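TetR-like transcriptional regulator (Rhodococcus, PDB 3F1B) probably binds regulatory DNA through an N-terminal helix-turn-helix and acts as a TetR-type transcription factor. Local coordinates at residues A[18-23]-A[66-71]; A[25-30]-A[60-65]; A[35-40]-A[50-55]; A[96-101]-A[107-112]. All blocks are in the same frame, centred on the assembly; numbering follows the deposited sequence.

Contact 1 (A[18-23]-A[66-71]); sequences QMLDAA and IQREGL
Arg68 reaches from helix 58-77 to Leu20 and Asp21 on helix 12-30, and its side chain carries the contact. CB points toward the other helix and CG lies anti to the backbone N (chi1 -169°), which sends the chain straight out until Arg68 CD meets the branch atom Leu20 CD1 at 3.9 Å. A bend at chi3 (74°) then lays the guanidinium flat over Leu20, with Arg68 CZ 3.5 Å from Leu20 CB, which stands over the centre of one face. At the edge, Arg68 NE looks back to its own helix and donates to Glu69 OE2 (3.0 Å). Arg68 NH2 is shared: it donates across the contact to Asp21 OD2 at 2.7 Å and also to Glu69 OE2 at 2.7 Å, both acceptors close to the guanidinium plane. NH1 adds a weak bond to Asp21 OD2. The Asp21 carboxylate is turned 49° from the guanidinium, and OD2 alone accepts from NH2 and, weakly, from NH1. Glu69 also pairs through OE1 with Arg72. Asp21 OD2 and Glu69 OE2 are 5.2 Å apart, and the arginine between them probably offsets their mutual repulsion, leaving a salt-bridge network that ties helix 12-30 to helix 58-77 beside an apolar leucine.

Contact 2 (A[25-30]-A[60-65]); sequences DVFSDR and ELFAAC
Leu61 O takes the backbone N-H of Cys65 at 2.9 Å, one helical turn of helix 58-77 whose two residues both border the ring of Phe27 from helix 12-30. Between the two segments themselves the contact is apolar and centres on that ring. Phe62 sets its edge against the Phe27 face in a T-shaped (edge-to-face) pair, centroids 4.6 Å apart and planes at 80°. Phe62 CD1 does the touching: it sits over the centre of the Phe27 face, 3.5 Å from Phe27 CZ and nearly as close to the other five ring carbons. The root of the same side chain also joins in, Phe62 CB lying 3.7 Å from Phe27 CZ. Phe62 gets its edge there because CG is anti to the backbone N (chi1 -173°), which carries the ring along the flank of its helix. Cys65 SG comes to the edge of the Phe27 ring, 4.5 Å from CD2, while the backbone carbon Leu61 C approaches CE2 at 4.4 Å. All four residues are buried. The short helical segments cross almost at right angles, 11.5 Å apart at their axes. Phe62 also meets Phe32 edge-to-face, Phe27 packs on Thr35 and on Val111 of helix 106-115, and Leu61 leans on Ile40 of helix 37-43, which places the pair where four helices of the chain converge.

Contact 3 (A[35-40]-A[50-55]); sequences TSMDAI and MLYLYY. With SO4 (sulfate ion), chain C.
The predicted helix-turn-helix motif is held together here by Met37, at the start of its first helix, packed against Leu51 and Tyr52 of its second. Met37 is a selenomethionine bent at chi2 and chi3, a hook that brings CE over the Tyr52 ring in a CH-pi contact, 4.0 Å from the centroid and 13° off the normal. The selenium lies obliquely to the same ring, a Met-aromatic contact. Met37 CE also touches Leu51 CD1 at 3.8 Å, and Ile40 CG2 meets that methyl at 4.0 Å. Nearer its root, Met37 CG is 3.3 Å from Tyr52 OH. A sulfate, probably from the crystallisation liquor, bridges the helices: Met37 N donates to its O3 and Asp38 N to its O1, both at 2.8 Å and nearly straight, while Tyr52 OH gives a weak bond to O2. Ser36 caps the helix, its OG accepting from Ala39 N at 3.0 Å. A leucine in place of Tyr52 would probably leave sulfate O2 without its hydroxyl donor and Met37 CE without an aromatic face. Two backbone amides at the N-terminus of a helix and a tyrosine hydroxyl round one anion are consistent with a site where a DNA phosphate could bind.

Contact 4 (A[96-101]-A[107-112]); sequences EGFLGF and KSWMVL
Phe101, Trp109 and Phe98 have the most surface buried where helix 87-104 meets helix 106-115. Phe98 CE1 comes obliquely onto the six-membered ring of the indole, 3.5 Å from Trp109 CZ3 and 3.8 Å from Trp109 CH2. The rings form an offset edge-to-face pair: the Phe98 edge is directed at the Trp109 face, six-membered centroids 5.3 Å apart and planes at 62°. In both residues CG stands anti to the backbone N (chi1 166° for Phe98), which lets the end of each ring come nearer the other helix. Phe101 works one turn further on, its CZ reaching Ser108 OG at 3.8 Å and its CE2 approaching Leu112 CD2 at 4.5 Å. Ser108 OG has its hydrogen bond elsewhere, to His105 O. The contact closes the short turn between two successive helices, whose segments 96-101 and 107-112 run at 108° to each other, in the C-terminal domain of a TetR-type regulator; in this family that domain commonly serves for effector binding and dimerisation. An alanine at the position of Trp109 is likely to open a gap beside the Phe98 edge and leave that ring freer to turn. The indole has further partners: it stacks on Tyr113 and gives a weak NE1 bond to Asp170 of helix 153-173. Phe98 meets the ring of Phe73 from helix 58-77, and Phe101 lies against Arg72 and Ala76 of the same helix.

How the contacts relate
Contacts 1 and 2 join the same two helices, 12-30 and 58-77, with centres about 7 Å apart; Leu20 packs on Leu61 and Ala64 between them. Along the chain contact 3 is nested inside contact 2, and contact 2 inside contact 1, a compact N-terminal domain in which the helix-turn-helix of contact 3 comes between the two helices in sequence and packs beside them. Contact 4 follows in series, within the C-terminal domain, its centre about 24 Å from that of contact 3. Helix 106-115 bridges the two domains: Val111 touches Phe27 and Ile66, and Ser108 lies against Glu69. Through these packings a shift in the C-terminal domain could reach the DNA-binding part, as is thought for TetR relatives.

Contact 1 (A[18-23]-A[66-71])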
loop_
_atom_site.group_PDB
_atom_site.type_symbol
_atom_site.label_atom_id
_atom_site.label_comp_id
_atom_site.label_asym_id
_atom_site.label_seq_id
_atom_site.Cartn_x
_atom_site.Cartn_y
_atom_site.Cartn_z
ATOM N N GLN A 18 -2.689 16.345 22.631
ATOM C CA GLN A 18 -3.694 17.123 21.920
ATOM C C GLN A 18 -3.238 17.522 20.521
ATOM O O GLN A 18 -4.050 17.542 19.580
ATOM C CB GLN A 18 -4.036 18.359 22.695
ATOM C CG GLN A 18 -5.011 18.132 23.772
ATOM C CD GLN A 18 -5.298 19.413 24.517
ATOM O OE1 GLN A 18 -4.991 20.511 24.028
ATOM N NE2 GLN A 18 -5.870 19.291 25.709
HETATM N N MSE A 19 -1.946 17.826 20.381
HETATM C CA MSE A 19 -1.372 18.245 19.100
HETATM C C MSE A 19 -1.252 17.073 18.145
HETATM O O MSE A 19 -1.426 17.229 16.962
HETATM C CB MSE A 19 0.023 18.829 19.303
HETATM C CG MSE A 19 0.029 20.278 19.682
HETATM SE SE MSE A 19 1.779 20.938 20.288
HETATM C CE MSE A 19 1.403 22.830 20.064
ATOM N N LEU A 20 -0.912 15.912 18.665
ATOM C CA LEU A 20 -0.737 14.731 17.859
ATOM C C LEU A 20 -2.082 14.145 17.393
ATOM O O LEU A 20 -2.210 13.689 16.244
ATOM C CB LEU A 20 0.167 13.717 18.587
ATOM C CG LEU A 20 1.664 14.130 18.734
ATOM C CD1 LEU A 20 2.401 13.261 19.729
ATOM C CD2 LEU A 20 2.470 14.156 17.450
ATOM N N ASP A 21 -3.099 14.218 18.251
ATOM C CA ASP A 21 -4.450 13.790 17.871
ATOM C C ASP A 21 -5.002 14.614 16.723
ATOM O O ASP A 21 -5.707 14.115 15.841
ATOM C CB ASP A 21 -5.405 13.949 19.054
ATOM C CG ASP A 21 -5.161 12.941 20.136
ATOM O OD1 ASP A 21 -5.803 13.028 21.188
ATOM O OD2 ASP A 21 -4.320 12.044 19.944
ATOM N N ALA A 22 -4.715 15.902 16.765
ATOM C CA ALA A 22 -5.208 16.828 15.755
ATOM C C ALA A 22 -4.440 16.678 14.434
ATOM O O ALA A 22 -4.989 16.916 13.363
ATOM C CB ALA A 22 -5.069 18.241 16.271
ATOM N N ALA A 23 -3.158 16.314 14.534
ATOM C CA ALA A 23 -2.289 16.133 13.378
ATOM C C ALA A 23 -2.742 14.883 12.685
ATOM O O ALA A 23 -2.743 14.830 11.448
ATOM C CB ALA A 23 -0.849 15.976 13.808
ATOM N N ILE A 66 3.825 9.866 13.271
ATOM C CA ILE A 66 4.074 8.537 12.742
ATOM C C ILE A 66 4.681 7.647 13.821
ATOM O O ILE A 66 4.297 6.495 13.990
ATOM C CB ILE A 66 4.967 8.558 11.436
ATOM C CG1 ILE A 66 4.123 9.010 10.249
ATOM C CG2 ILE A 66 5.612 7.186 11.148
ATOM C CD1 ILE A 66 3.497 7.892 9.483
ATOM N N GLN A 67 5.648 8.185 14.532
ATOM C CA GLN A 67 6.222 7.488 15.677
ATOM C C GLN A 67 5.142 7.002 16.680
ATOM O O GLN A 67 5.148 5.832 17.059
ATOM C CB GLN A 67 7.189 8.447 16.370
ATOM C CG GLN A 67 8.583 8.401 15.808
ATOM C CD GLN A 67 9.357 7.195 16.352
ATOM O OE1 GLN A 67 9.930 6.419 15.588
ATOM N NE2 GLN A 67 9.354 7.032 17.678
ATOM N N ARG A 68 4.239 7.901 17.104
ATOM C CA ARG A 68 3.223 7.592 18.078
ATOM C C ARG A 68 2.189 6.561 17.581
ATOM O O ARG A 68 1.901 5.582 18.285
ATOM C CB ARG A 68 2.501 8.853 18.552
ATOM C CG ARG A 68 1.615 8.541 19.787
ATOM C CD ARG A 68 0.807 9.708 20.299
ATOM N NE ARG A 68 -0.291 9.940 19.381
ATOM C CZ ARG A 68 -1.348 10.713 19.614
ATOM N NH1 ARG A 68 -1.503 11.379 20.788
ATOM N NH2 ARG A 68 -2.270 10.802 18.651
ATOM N N GLU A 69 1.586 6.775 16.415
ATOM C CA GLU A 69 0.657 5.771 15.898
ATOM C C GLU A 69 1.343 4.390 15.629
ATOM O O GLU A 69 0.761 3.333 15.914
ATOM C CB GLU A 69 -0.064 6.316 14.660
ATOM C CG GLU A 69 -0.694 7.718 14.915
ATOM C CD GLU A 69 -1.480 7.790 16.233
ATOM O OE1 GLU A 69 -2.039 6.781 16.676
ATOM O OE2 GLU A 69 -1.562 8.869 16.850
ATOM N N GLY A 70 2.598 4.405 15.160
ATOM C CA GLY A 70 3.396 3.168 15.015
ATOM C C GLY A 70 3.504 2.390 16.323
ATOM O O GLY A 70 3.419 1.174 16.340
ATOM N N LEU A 71 3.689 3.116 17.421
ATOM C CA LEU A 71 3.757 2.524 18.738
ATOM C C LEU A 71 2.456 1.851 19.126
ATOM O O LEU A 71 2.491 0.768 19.703
ATOM C CB LEU A 71 4.071 3.579 19.790
ATOM C CG LEU A 71 5.464 3.706 20.355
ATOM C CD1 LEU A 71 5.670 5.161 20.925
ATOM C CD2 LEU A 71 5.640 2.642 21.415
#

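Contact 2 (A[25-30]-A[60-65])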
loop_
_atom_site.group_PDB
_atom_site.type_symbol
_atom_site.label_atom_id
_atom_site.label_comp_id
_atom_site.label_asym_id
_atom_site.label_seq_id
_atom_site.Cartn_x
_atom_site.Cartn_y
_atom_site.Cartn_z
ATOM N N ASP A 25 -5.791 13.486 12.633
ATOM C CA ASP A 25 -6.962 13.994 11.901
ATOM C C ASP A 25 -6.590 14.575 10.550
ATOM O O ASP A 25 -6.871 13.989 9.490
ATOM C CB ASP A 25 -7.648 15.100 12.710
ATOM C CG ASP A 25 -8.225 14.601 14.023
ATOM O OD1 ASP A 25 -8.975 15.375 14.661
ATOM O OD2 ASP A 25 -7.935 13.445 14.432
ATOM N N VAL A 26 -5.918 15.712 10.604
ATOM C CA VAL A 26 -5.618 16.444 9.406
ATOM C C VAL A 26 -4.794 15.609 8.424
ATOM O O VAL A 26 -5.032 15.668 7.214
ATOM C CB VAL A 26 -4.954 17.816 9.714
ATOM C CG1 VAL A 26 -5.019 18.700 8.484
ATOM C CG2 VAL A 26 -5.643 18.505 10.893
ATOM N N PHE A 27 -3.839 14.822 8.911
ATOM C CA PHE A 27 -3.048 14.025 7.985
ATOM C C PHE A 27 -3.891 12.923 7.318
ATOM O O PHE A 27 -3.745 12.655 6.116
ATOM C CB PHE A 27 -1.851 13.402 8.673
ATOM C CG PHE A 27 -0.697 14.322 8.852
ATOM C CD1 PHE A 27 -0.191 15.053 7.775
ATOM C CD2 PHE A 27 -0.063 14.419 10.122
ATOM C CE1 PHE A 27 0.907 15.918 7.956
ATOM C CE2 PHE A 27 1.019 15.245 10.326
ATOM C CZ PHE A 27 1.517 16.017 9.227
ATOM N N SER A 28 -4.759 12.272 8.099
ATOM C CA SER A 28 -5.621 11.213 7.553
ATOM C C SER A 28 -6.743 11.816 6.708
ATOM O O SER A 28 -7.082 11.287 5.662
ATOM C CB SER A 28 -6.175 10.276 8.640
ATOM O OG SER A 28 -7.154 10.929 9.426
ATOM N N ASP A 29 -7.300 12.934 7.157
ATOM C CA ASP A 29 -8.297 13.650 6.387
ATOM C C ASP A 29 -7.790 14.042 4.994
ATOM O O ASP A 29 -8.446 13.775 3.998
ATOM C CB ASP A 29 -8.750 14.891 7.162
ATOM C CG ASP A 29 -10.142 15.383 6.742
ATOM O OD1 ASP A 29 -10.893 14.610 6.103
ATOM O OD2 ASP A 29 -10.500 16.546 7.060
ATOM N N ARG A 30 -6.606 14.637 4.924
ATOM C CA ARG A 30 -6.185 15.370 3.722
ATOM C C ARG A 30 -4.924 14.841 3.060
ATOM O O ARG A 30 -4.597 15.248 1.943
ATOM C CB ARG A 30 -5.934 16.838 4.061
ATOM C CG ARG A 30 -7.050 17.516 4.831
ATOM C CD ARG A 30 -7.222 18.990 4.385
ATOM N NE ARG A 30 -6.029 19.818 4.608
ATOM C CZ ARG A 30 -6.012 20.973 5.277
ATOM N NH1 ARG A 30 -7.130 21.470 5.799
ATOM N NH2 ARG A 30 -4.874 21.647 5.414
ATOM N N GLU A 60 8.396 17.113 10.548
ATOM C CA GLU A 60 8.822 16.778 11.892
ATOM C C GLU A 60 7.621 16.368 12.770
ATOM O O GLU A 60 7.688 15.393 13.525
ATOM C CB GLU A 60 9.558 17.962 12.507
ATOM C CG GLU A 60 10.091 17.721 13.918
ATOM C CD GLU A 60 11.514 17.205 13.925
ATOM O OE1 GLU A 60 12.413 18.021 13.627
ATOM O OE2 GLU A 60 11.749 16.002 14.221
ATOM N N LEU A 61 6.522 17.101 12.636
ATOM C CA LEU A 61 5.265 16.761 13.269
ATOM C C LEU A 61 4.728 15.442 12.723
ATOM O O LEU A 61 4.185 14.609 13.453
ATOM C CB LEU A 61 4.247 17.870 12.997
ATOM C CG LEU A 61 3.190 18.093 14.076
ATOM C CD1 LEU A 61 2.040 18.929 13.564
ATOM C CD2 LEU A 61 2.702 16.802 14.692
ATOM N N PHE A 62 4.894 15.272 11.411
ATOM C CA PHE A 62 4.469 14.072 10.717
ATOM C C PHE A 62 5.240 12.880 11.200
ATOM O O PHE A 62 4.679 11.831 11.344
ATOM C CB PHE A 62 4.669 14.173 9.205
ATOM C CG PHE A 62 4.084 13.019 8.483
ATOM C CD1 PHE A 62 2.701 12.863 8.416
ATOM C CD2 PHE A 62 4.883 12.055 7.932
ATOM C CE1 PHE A 62 2.119 11.780 7.768
ATOM C CE2 PHE A 62 4.317 10.957 7.266
ATOM C CZ PHE A 62 2.926 10.820 7.188
ATOM N N ALA A 63 6.527 13.030 11.440
ATOM C CA ALA A 63 7.292 11.923 11.998
ATOM C C ALA A 63 6.884 11.657 13.477
ATOM O O ALA A 63 6.840 10.506 13.904
ATOM C CB ALA A 63 8.802 12.230 11.884
ATOM N N ALA A 64 6.597 12.704 14.267
ATOM C CA ALA A 64 6.194 12.461 15.690
ATOM C C ALA A 64 4.889 11.653 15.714
ATOM O O ALA A 64 4.764 10.607 16.319
ATOM C CB ALA A 64 6.033 13.755 16.448
ATOM N N CYS A 65 3.937 12.151 14.967
ATOM C CA CYS A 65 2.700 11.459 14.722
ATOM C C CYS A 65 2.914 10.042 14.224
ATOM O O CYS A 65 2.274 9.102 14.710
ATOM C CB CYS A 65 1.934 12.258 13.678
ATOM S SG CYS A 65 0.222 12.032 13.876
#

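Contact 3 (A[35-40]-A[50-55])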
loop_
_atom_site.group_PDB
_atom_site.type_symbol
_atom_site.label_atom_id
_atom_site.label_comp_id
_atom_site.label_asym_id
_atom_site.label_seq_id
_atom_site.Cartn_x
_atom_site.Cartn_y
_atom_site.Cartn_z
ATOM N N THR A 35 -2.165 18.666 3.861
ATOM C CA THR A 35 -2.257 19.092 5.255
ATOM C C THR A 35 -1.326 20.288 5.499
ATOM O O THR A 35 -0.221 20.316 4.977
ATOM C CB THR A 35 -1.936 17.928 6.226
ATOM O OG1 THR A 35 -3.126 17.149 6.425
ATOM C CG2 THR A 35 -1.453 18.438 7.573
ATOM N N SER A 36 -1.775 21.267 6.276
ATOM C CA SER A 36 -0.950 22.428 6.573
ATOM C C SER A 36 -0.816 22.583 8.061
ATOM O O SER A 36 -1.647 22.092 8.824
ATOM C CB SER A 36 -1.580 23.699 5.995
ATOM O OG SER A 36 -2.863 23.964 6.563
HETATM N N MSE A 37 0.236 23.271 8.476
HETATM C CA MSE A 37 0.425 23.591 9.895
HETATM C C MSE A 37 -0.742 24.450 10.383
HETATM O O MSE A 37 -1.199 24.315 11.512
HETATM C CB MSE A 37 1.781 24.255 10.105
HETATM C CG MSE A 37 2.928 23.293 9.860
HETATM SE SE MSE A 37 2.896 21.834 11.149
HETATM C CE MSE A 37 4.185 22.601 12.369
ATOM N N ASP A 38 -1.236 25.281 9.483
ATOM C CA ASP A 38 -2.436 26.055 9.661
ATOM C C ASP A 38 -3.580 25.203 10.170
ATOM O O ASP A 38 -4.136 25.446 11.237
ATOM C CB ASP A 38 -2.872 26.605 8.305
ATOM C CG ASP A 38 -2.464 28.055 8.077
ATOM O OD1 ASP A 38 -2.147 28.793 9.050
ATOM O OD2 ASP A 38 -2.493 28.469 6.893
ATOM N N ALA A 39 -3.952 24.221 9.367
ATOM C CA ALA A 39 -5.114 23.407 9.638
ATOM C C ALA A 39 -4.918 22.575 10.907
ATOM O O ALA A 39 -5.831 22.478 11.732
ATOM C CB ALA A 39 -5.409 22.538 8.447
ATOM N N ILE A 40 -3.729 22.003 11.090
ATOM C CA ILE A 40 -3.433 21.289 12.345
ATOM C C ILE A 40 -3.602 22.195 13.571
ATOM O O ILE A 40 -4.276 21.794 14.519
ATOM C CB ILE A 40 -2.036 20.622 12.382
ATOM C CG1 ILE A 40 -1.934 19.485 11.358
ATOM C CG2 ILE A 40 -1.763 20.073 13.768
ATOM C CD1 ILE A 40 -0.479 19.097 11.007
HETATM N N MSE A 50 2.680 28.475 18.601
HETATM C CA MSE A 50 2.762 27.419 19.601
HETATM C C MSE A 50 3.215 26.104 19.012
HETATM O O MSE A 50 4.206 25.524 19.477
HETATM C CB MSE A 50 1.411 27.200 20.241
HETATM C CG MSE A 50 1.267 27.832 21.590
HETATM SE SE MSE A 50 2.320 26.755 22.826
HETATM C CE MSE A 50 1.096 25.214 22.920
ATOM N N LEU A 51 2.487 25.637 17.993
ATOM C CA LEU A 51 2.822 24.406 17.281
ATOM C C LEU A 51 4.321 24.346 16.880
ATOM O O LEU A 51 5.009 23.353 17.125
ATOM C CB LEU A 51 1.947 24.294 16.028
ATOM C CG LEU A 51 1.114 23.060 15.731
ATOM C CD1 LEU A 51 0.938 22.935 14.250
ATOM C CD2 LEU A 51 1.670 21.786 16.276
ATOM N N TYR A 52 4.817 25.417 16.268
ATOM C CA TYR A 52 6.215 25.453 15.820
ATOM C C TYR A 52 7.225 25.389 16.945
ATOM O O TYR A 52 8.352 24.926 16.738
ATOM C CB TYR A 52 6.472 26.696 14.983
ATOM C CG TYR A 52 5.999 26.539 13.583
ATOM C CD1 TYR A 52 4.740 26.939 13.226
ATOM C CD2 TYR A 52 6.804 25.953 12.623
ATOM C CE1 TYR A 52 4.287 26.767 11.934
ATOM C CE2 TYR A 52 6.375 25.784 11.320
ATOM C CZ TYR A 52 5.115 26.199 10.973
ATOM O OH TYR A 52 4.655 26.052 9.673
ATOM N N LEU A 53 6.839 25.866 18.128
ATOM C CA LEU A 53 7.700 25.706 19.307
ATOM C C LEU A 53 7.776 24.241 19.798
ATOM O O LEU A 53 8.635 23.916 20.601
ATOM C CB LEU A 53 7.326 26.682 20.465
ATOM C CG LEU A 53 7.411 28.199 20.262
ATOM C CD1 LEU A 53 6.875 28.921 21.453
ATOM C CD2 LEU A 53 8.838 28.624 20.003
ATOM N N TYR A 54 6.883 23.375 19.316
ATOM C CA TYR A 54 6.954 21.955 19.647
ATOM C C TYR A 54 7.466 21.195 18.458
ATOM O O TYR A 54 8.282 20.285 18.621
ATOM C CB TYR A 54 5.617 21.349 20.122
ATOM C CG TYR A 54 5.228 21.803 21.485
ATOM C CD1 TYR A 54 5.505 21.033 22.624
ATOM C CD2 TYR A 54 4.615 23.056 21.660
ATOM C CE1 TYR A 54 5.151 21.511 23.923
ATOM C CE2 TYR A 54 4.272 23.554 22.938
ATOM C CZ TYR A 54 4.521 22.785 24.054
ATOM O OH TYR A 54 4.136 23.324 25.269
ATOM N N TYR A 55 7.008 21.550 17.260
ATOM C CA TYR A 55 7.391 20.763 16.093
ATOM C C TYR A 55 8.301 21.445 15.096
ATOM O O TYR A 55 9.384 20.911 14.781
ATOM C CB TYR A 55 6.199 20.010 15.482
ATOM C CG TYR A 55 5.704 19.019 16.501
ATOM C CD1 TYR A 55 6.404 17.811 16.717
ATOM C CD2 TYR A 55 4.621 19.328 17.335
ATOM C CE1 TYR A 55 6.013 16.916 17.708
ATOM C CE2 TYR A 55 4.223 18.436 18.342
ATOM C CZ TYR A 55 4.918 17.221 18.499
ATOM O OH TYR A 55 4.515 16.316 19.463
HETATM S S SO4 C . 1.594 25.812 6.609
HETATM O O1 SO4 C . 0.271 25.982 7.199
HETATM O O2 SO4 C . 2.497 26.646 7.412
HETATM O O3 SO4 C . 2.004 24.404 6.629
HETATM O O4 SO4 C . 1.596 26.273 5.224
#

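Contact 4 (A[96-101]-A[107-112])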
loop_
_atom_site.group_PDB
_atom_site.type_symbol
_atom_site.label_atom_id
_atom_site.label_comp_id
_atom_site.label_asym_id
_atom_site.label_seq_id
_atom_site.Cartn_x
_atom_site.Cartn_y
_atom_site.Cartn_z
ATOM N N GLU A 96 -5.929 -10.611 15.225
ATOM C CA GLU A 96 -7.011 -9.977 15.944
ATOM C C GLU A 96 -6.630 -8.658 16.576
ATOM O O GLU A 96 -7.415 -7.712 16.517
ATOM C CB GLU A 96 -7.651 -10.954 16.896
ATOM C CG GLU A 96 -8.414 -11.976 16.021
ATOM C CD GLU A 96 -8.854 -13.241 16.734
ATOM O OE1 GLU A 96 -8.847 -13.230 17.992
ATOM O OE2 GLU A 96 -9.218 -14.237 16.033
ATOM N N GLY A 97 -5.432 -8.564 17.148
ATOM C CA GLY A 97 -4.950 -7.290 17.686
ATOM C C GLY A 97 -4.796 -6.194 16.618
ATOM O O GLY A 97 -5.359 -5.094 16.755
ATOM N N PHE A 98 -4.066 -6.515 15.543
ATOM C CA PHE A 98 -3.968 -5.673 14.344
ATOM C C PHE A 98 -5.321 -5.209 13.850
ATOM O O PHE A 98 -5.526 -4.000 13.621
ATOM C CB PHE A 98 -3.260 -6.462 13.231
ATOM C CG PHE A 98 -3.374 -5.873 11.874
ATOM C CD1 PHE A 98 -3.146 -4.522 11.654
ATOM C CD2 PHE A 98 -3.607 -6.689 10.791
ATOM C CE1 PHE A 98 -3.220 -4.001 10.406
ATOM C CE2 PHE A 98 -3.672 -6.182 9.530
ATOM C CZ PHE A 98 -3.474 -4.850 9.324
ATOM N N LEU A 99 -6.222 -6.158 13.618
ATOM C CA LEU A 99 -7.500 -5.801 13.051
ATOM C C LEU A 99 -8.425 -5.020 14.008
ATOM O O LEU A 99 -9.175 -4.131 13.556
ATOM C CB LEU A 99 -8.201 -7.014 12.487
ATOM C CG LEU A 99 -7.606 -7.548 11.191
ATOM C CD1 LEU A 99 -8.325 -8.864 10.943
ATOM C CD2 LEU A 99 -7.744 -6.549 9.979
ATOM N N GLY A 100 -8.364 -5.336 15.306
ATOM C CA GLY A 100 -9.118 -4.589 16.347
ATOM C C GLY A 100 -8.604 -3.156 16.473
ATOM O O GLY A 100 -9.391 -2.200 16.631
ATOM N N PHE A 101 -7.289 -2.984 16.348
ATOM C CA PHE A 101 -6.694 -1.645 16.379
ATOM C C PHE A 101 -7.130 -0.740 15.182
ATOM O O PHE A 101 -7.392 0.462 15.320
ATOM C CB PHE A 101 -5.186 -1.769 16.390
ATOM C CG PHE A 101 -4.471 -0.477 16.064
ATOM C CD1 PHE A 101 -4.180 0.443 17.070
ATOM C CD2 PHE A 101 -4.091 -0.178 14.754
ATOM C CE1 PHE A 101 -3.520 1.627 16.765
ATOM C CE2 PHE A 101 -3.426 1.037 14.466
ATOM C CZ PHE A 101 -3.156 1.917 15.480
ATOM N N LYS A 107 -8.066 6.410 11.825
ATOM C CA LYS A 107 -7.355 7.576 11.385
ATOM C C LYS A 107 -5.836 7.285 11.395
ATOM O O LYS A 107 -5.077 7.746 10.521
ATOM C CB LYS A 107 -7.787 8.750 12.254
ATOM C CG LYS A 107 -9.168 9.313 11.867
ATOM C CD LYS A 107 -10.144 9.537 13.070
ATOM C CE LYS A 107 -11.320 8.477 13.130
ATOM N NZ LYS A 107 -10.984 7.238 13.934
ATOM N N SER A 108 -5.417 6.471 12.358
ATOM C CA SER A 108 -4.023 6.250 12.572
ATOM C C SER A 108 -3.549 5.136 11.684
ATOM O O SER A 108 -2.377 5.129 11.281
ATOM C CB SER A 108 -3.723 5.957 14.037
ATOM O OG SER A 108 -4.783 5.254 14.649
ATOM N N TRP A 109 -4.459 4.222 11.347
ATOM C CA TRP A 109 -4.175 3.231 10.345
ATOM C C TRP A 109 -3.945 3.885 9.003
ATOM O O TRP A 109 -3.031 3.501 8.284
ATOM C CB TRP A 109 -5.316 2.242 10.209
ATOM C CG TRP A 109 -5.132 1.387 9.006
ATOM C CD1 TRP A 109 -5.895 1.389 7.881
ATOM C CD2 TRP A 109 -4.059 0.414 8.776
ATOM N NE1 TRP A 109 -5.388 0.461 6.968
ATOM C CE2 TRP A 109 -4.277 -0.153 7.503
ATOM C CE3 TRP A 109 -2.938 -0.012 9.529
ATOM C CZ2 TRP A 109 -3.417 -1.126 6.948
ATOM C CZ3 TRP A 109 -2.089 -0.961 8.975
ATOM C CH2 TRP A 109 -2.341 -1.518 7.691
HETATM N N MSE A 110 -4.757 4.882 8.672
HETATM C CA MSE A 110 -4.566 5.608 7.428
HETATM C C MSE A 110 -3.228 6.314 7.296
HETATM O O MSE A 110 -2.582 6.225 6.229
HETATM C CB MSE A 110 -5.681 6.615 7.218
HETATM C CG MSE A 110 -6.943 5.938 6.759
HETATM SE SE MSE A 110 -8.419 7.174 6.942
HETATM C CE MSE A 110 -8.141 8.127 5.237
ATOM N N VAL A 111 -2.806 7.021 8.360
ATOM C CA VAL A 111 -1.498 7.689 8.363
ATOM C C VAL A 111 -0.396 6.612 8.171
ATOM O O VAL A 111 0.520 6.752 7.327
ATOM C CB VAL A 111 -1.339 8.576 9.625
ATOM C CG1 VAL A 111 0.084 9.036 9.810
ATOM C CG2 VAL A 111 -2.271 9.803 9.540
ATOM N N LEU A 112 -0.553 5.495 8.872
ATOM C CA LEU A 112 0.459 4.462 8.897
ATOM C C LEU A 112 0.571 3.764 7.556
ATOM O O LEU A 112 1.657 3.637 7.003
ATOM C CB LEU A 112 0.129 3.436 9.967
ATOM C CG LEU A 112 0.884 3.481 11.281
ATOM C CD1 LEU A 112 1.656 4.759 11.603
ATOM C CD2 LEU A 112 -0.051 3.112 12.393
#